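Local coordinates for uncharacterized conserved protein with double-stranded beta-helix domain (Klebsiella pneumoniae subsp. pneumoniae MGH 78578, PDB 3H8U) that is of unknown function but, as a member of the cupin family with a double-stranded beta-helix domain, probably binds a metal ion, at residues P28-V32 and V33-N37; V113-G116 and N117-F120. All coordinates share one frame; numbering follows the deposited sequence.

Contact 1. Residues P28-V32 and V33-N37; sequences PIRSV and VLETN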
loop_
_atom_site.group_PDB
_atom_site.type_symbol
_atom_site.label_atom_id
_atom_site.label_comp_id
_atom_site.label_asym_id
_atom_site.label_seq_id
_atom_site.Cartn_x
_atom_site.Cartn_y
_atom_site.Cartn_z
ATOM N N PRO A 28 18.060 1.957 8.206
ATOM C CA PRO A 28 17.087 1.013 7.626
ATOM C C PRO A 28 17.372 0.661 6.182
ATOM O O PRO A 28 17.834 1.519 5.428
ATOM C CB PRO A 28 15.755 1.759 7.740
ATOM C CG PRO A 28 15.924 2.612 8.929
ATOM C CD PRO A 28 17.392 3.042 8.945
ATOM N N ILE A 29 17.097 -0.591 5.813
ATOM C CA ILE A 29 17.346 -1.116 4.468
ATOM C C ILE A 29 16.141 -0.910 3.543
ATOM O O ILE A 29 15.006 -1.231 3.901
ATOM C CB ILE A 29 17.665 -2.639 4.521
ATOM C CG1 ILE A 29 18.983 -2.836 5.267
ATOM C CG2 ILE A 29 17.696 -3.256 3.074
ATOM C CD1 ILE A 29 19.195 -4.242 5.806
ATOM N N ARG A 30 16.400 -0.373 2.356
ATOM C CA ARG A 30 15.353 -0.209 1.370
ATOM C C ARG A 30 15.106 -1.558 0.681
ATOM O O ARG A 30 15.796 -1.906 -0.308
ATOM C CB ARG A 30 15.780 0.859 0.367
ATOM C CG ARG A 30 14.759 1.172 -0.696
ATOM C CD ARG A 30 15.282 2.241 -1.618
ATOM N NE ARG A 30 14.333 2.601 -2.685
ATOM C CZ ARG A 30 14.411 2.192 -3.947
ATOM N NH1 ARG A 30 15.397 1.404 -4.346
ATOM N NH2 ARG A 30 13.509 2.587 -4.830
ATOM N N SER A 31 14.147 -2.319 1.180
ATOM C CA SER A 31 13.935 -3.656 0.655
ATOM C C SER A 31 12.890 -3.590 -0.475
ATOM O O SER A 31 11.688 -3.509 -0.236
ATOM C CB SER A 31 13.536 -4.653 1.770
ATOM O OG SER A 31 13.342 -5.986 1.247
ATOM N N VAL A 32 13.349 -3.643 -1.725
ATOM C CA VAL A 32 12.451 -3.493 -2.863
ATOM C C VAL A 32 11.644 -4.737 -3.168
ATOM O O VAL A 32 12.193 -5.831 -3.368
ATOM C CB VAL A 32 13.239 -3.094 -4.129
ATOM C CG1 VAL A 32 12.312 -2.989 -5.330
ATOM C CG2 VAL A 32 13.965 -1.769 -3.900
ATOM N N VAL A 33 10.337 -4.560 -3.273
ATOM C CA VAL A 33 9.446 -5.657 -3.617
ATOM C C VAL A 33 9.326 -5.702 -5.135
ATOM O O VAL A 33 9.560 -6.736 -5.757
ATOM C CB VAL A 33 8.070 -5.473 -2.984
ATOM C CG1 VAL A 33 7.064 -6.553 -3.491
ATOM C CG2 VAL A 33 8.208 -5.490 -1.471
ATOM N N LEU A 34 9.004 -4.560 -5.730
ATOM C CA LEU A 34 8.862 -4.492 -7.176
ATOM C C LEU A 34 9.001 -3.056 -7.663
ATOM O O LEU A 34 8.372 -2.139 -7.111
ATOM C CB LEU A 34 7.494 -5.040 -7.582
ATOM C CG LEU A 34 7.325 -5.329 -9.092
ATOM C CD1 LEU A 34 8.072 -6.594 -9.439
ATOM C CD2 LEU A 34 5.867 -5.395 -9.533
ATOM N N GLU A 35 9.789 -2.904 -8.736
ATOM C CA GLU A 35 9.988 -1.618 -9.381
ATOM C C GLU A 35 9.475 -1.702 -10.803
ATOM O O GLU A 35 9.822 -2.595 -11.542
ATOM C CB GLU A 35 11.463 -1.238 -9.389
ATOM C CG GLU A 35 11.712 0.193 -9.856
ATOM C CD GLU A 35 13.087 0.720 -9.475
ATOM O OE1 GLU A 35 13.644 0.261 -8.456
ATOM O OE2 GLU A 35 13.591 1.624 -10.183
ATOM N N THR A 36 8.604 -0.767 -11.161
ATOM C CA THR A 36 8.002 -0.697 -12.496
ATOM C C THR A 36 7.986 0.774 -12.834
ATOM O O THR A 36 8.290 1.580 -11.983
ATOM C CB THR A 36 6.550 -1.190 -12.546
ATOM O OG1 THR A 36 5.700 -0.268 -11.858
ATOM C CG2 THR A 36 6.402 -2.609 -11.944
ATOM N N ASN A 37 7.595 1.112 -14.055
ATOM C CA ASN A 37 7.471 2.517 -14.443
ATOM C C ASN A 37 6.435 3.253 -13.617
ATOM O O ASN A 37 6.593 4.454 -13.332
ATOM C CB ASN A 37 7.146 2.637 -15.935
ATOM C CG ASN A 37 8.316 2.252 -16.803
ATOM O OD1 ASN A 37 9.474 2.464 -16.421
ATOM N ND2 ASN A 37 8.042 1.667 -17.943
#

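Contact 2. Residues V113-G116 and N117-F120; sequences VAPG and NAGF. With SO4 (sulfate ion), chain C.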
loop_
_atom_site.group_PDB
_atom_site.type_symbol
_atom_site.label_atom_id
_atom_site.label_comp_id
_atom_site.label_asym_id
_atom_site.label_seq_id
_atom_site.Cartn_x
_atom_site.Cartn_y
_atom_site.Cartn_z
ATOM N N VAL A 113 5.838 4.502 -4.047
ATOM C CA VAL A 113 6.226 5.769 -4.674
ATOM C C VAL A 113 5.783 5.768 -6.122
ATOM O O VAL A 113 6.053 4.797 -6.841
ATOM C CB VAL A 113 7.745 5.973 -4.584
ATOM C CG1 VAL A 113 8.204 7.172 -5.407
ATOM C CG2 VAL A 113 8.139 6.163 -3.106
ATOM N N ALA A 114 5.098 6.832 -6.537
ATOM C CA ALA A 114 4.599 6.938 -7.906
ATOM C C ALA A 114 4.863 8.340 -8.438
ATOM O O ALA A 114 4.588 9.325 -7.734
ATOM C CB ALA A 114 3.100 6.630 -7.960
ATOM N N PRO A 115 5.408 8.448 -9.664
ATOM C CA PRO A 115 5.837 7.389 -10.591
ATOM C C PRO A 115 7.044 6.599 -10.122
ATOM O O PRO A 115 7.709 6.982 -9.184
ATOM C CB PRO A 115 6.188 8.154 -11.884
ATOM C CG PRO A 115 5.748 9.466 -11.704
ATOM C CD PRO A 115 5.598 9.777 -10.267
ATOM N N GLY A 116 7.316 5.497 -10.803
ATOM C CA GLY A 116 8.339 4.578 -10.381
ATOM C C GLY A 116 9.724 5.177 -10.410
ATOM O O GLY A 116 10.566 4.799 -9.582
ATOM N N ASN A 117 9.940 6.135 -11.298
ATOM C CA ASN A 117 11.255 6.770 -11.433
ATOM C C ASN A 117 11.399 8.106 -10.688
ATOM O O ASN A 117 12.341 8.847 -10.942
ATOM C CB ASN A 117 11.635 6.931 -12.919
ATOM C CG ASN A 117 10.943 8.112 -13.606
ATOM O OD1 ASN A 117 10.094 8.818 -13.023
ATOM N ND2 ASN A 117 11.314 8.334 -14.876
ATOM N N ALA A 118 10.468 8.413 -9.786
ATOM C CA ALA A 118 10.536 9.667 -9.036
ATOM C C ALA A 118 11.806 9.695 -8.192
ATOM O O ALA A 118 12.052 8.802 -7.353
ATOM C CB ALA A 118 9.309 9.860 -8.154
ATOM N N GLY A 119 12.605 10.732 -8.420
ATOM C CA GLY A 119 13.809 10.962 -7.642
ATOM C C GLY A 119 13.488 11.610 -6.313
ATOM O O GLY A 119 12.356 12.016 -6.072
ATOM N N PHE A 120 14.482 11.701 -5.449
ATOM C CA PHE A 120 14.281 12.324 -4.158
ATOM C C PHE A 120 15.494 13.121 -3.753
ATOM O O PHE A 120 16.594 12.956 -4.319
ATOM C CB PHE A 120 13.957 11.276 -3.085
ATOM C CG PHE A 120 15.158 10.487 -2.637
ATOM C CD1 PHE A 120 15.931 10.936 -1.586
ATOM C CD2 PHE A 120 15.525 9.327 -3.297
ATOM C CE1 PHE A 120 17.059 10.255 -1.170
ATOM C CE2 PHE A 120 16.660 8.616 -2.908
ATOM C CZ PHE A 120 17.433 9.080 -1.835
HETATM S S SO4 C . 12.367 13.683 -10.703
HETATM O O1 SO4 C . 12.146 15.081 -10.321
HETATM O O2 SO4 C . 12.430 13.556 -12.159
HETATM O O3 SO4 C . 13.641 13.238 -10.129
HETATM O O4 SO4 C . 11.254 12.869 -10.221
HETATM O O HOH W 1 11.513 6.070 -6.947
#

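Contact 1. Residues P28-V32 and V33-N37
Val-32 and Val-33 meet at a corner in strand 31-35, an example of how a single extra residue can redirect a beta strand. The tight side of the contact lies here. CG1 of Val-32, set anti to its own backbone N (chi1 178°), leans along the chain that follows and comes within 3.7 Å of Leu-34 N. Val-33 takes up roughly helical backbone angles (phi -90°, psi -52°) within a classic beta bulge, in which Val-33 and Leu-34 together face Val-41 of the neighbouring strand. CB of Val-33 is directed away from the preceding residues, although CB and CG2 still touch the carbonyl carbon of Val-32; the buried side chain packs on Val-43 and on Ile-88 of the second subunit, while Leu-34 reaches Ile-90 of that same subunit.

The solvent side is much looser. Arg-30 is extended through its first three torsions, and Glu-35 OE1 lies off the edge of its guanidinium, near the guanidinium plane; NH2 stops 4.3 Å from OE1, too far for a salt bridge. Even this approach is doubtful, since Glu-35 adopts two conformers. The chemistry implies a corner resting on the backbone bulge, its valine and leucine packing outward, with probably no more than a weak charge attraction at the surface.

Contact 2. Residues V113-G116 and N117-F120
A type I beta turn from Pro-115 to Ala-118 ends strand 107-114, and it illustrates how a chain can leave a sheet by a short, self-bonded bend. Ala-118 N donates to Pro-115 O over 3.2 Å with a nearly straight N-H...O angle of 162°. The donor does not lie in the plane of the carbonyl but above it, 59° out. A cis peptide bond joins Ala-114 to Pro-115, so the turn starts directly after a sharp change of direction in the backbone.

The methyl group of Ala-118 points back into the bend. Its CB lies 4.0 Å from CG1 of Val-113, the branch held anti to the backbone N (chi1 171°), and 4.3 Å from CD on the ring of Pro-115. The methyl thus rests on the proline ring and the end of the strand. At one of the central positions of the turn, Asn-117 carries CG between the backbone N and the carbonyl carbon; this, with chi2 near zero, puts OD1 4.1 Å from Pro-115 CB.

In this cupin fold the turn leads from one sheet towards strand 121-122 of the other, and water and an anion accompany the chain as it crosses. One water donates to both Gly-116 O, at 3.1 Å, and Ala-118 O, at 2.8 Å, bridging two carbonyls of the turn itself. Immediately afterwards Gly-119 N donates to O4 of a sulfate ion over 3.1 Å, with a weaker bond to O3. The sulfate, probably taken up from the crystallisation liquor, is also hydrogen-bonded to His-59 ND1. Further on, Phe-120 packs against His-57, a residue that Val-113 touches as well.

How the contacts relate
Followed from the N terminus, contact 1 comes first, on strand 31-35, at one edge of its sheet within this chain, just before the loop that turns back into strand 40-46 and completes a hairpin. Contact 2 opens much later, where strand 107-114, the other neighbour of 40-46, runs out into a loop. The two stand in series, neither nested nor crossing, with centres about 11 Å apart. The last residue of contact 1 meets the second residue of the turn in contact 2: Gly-116 N lies 2.8 Å from Asn-37 O, a probable hydrogen bond. Through it the hairpin loop is tied to the exit leading towards strand 121-122 of the second sheet.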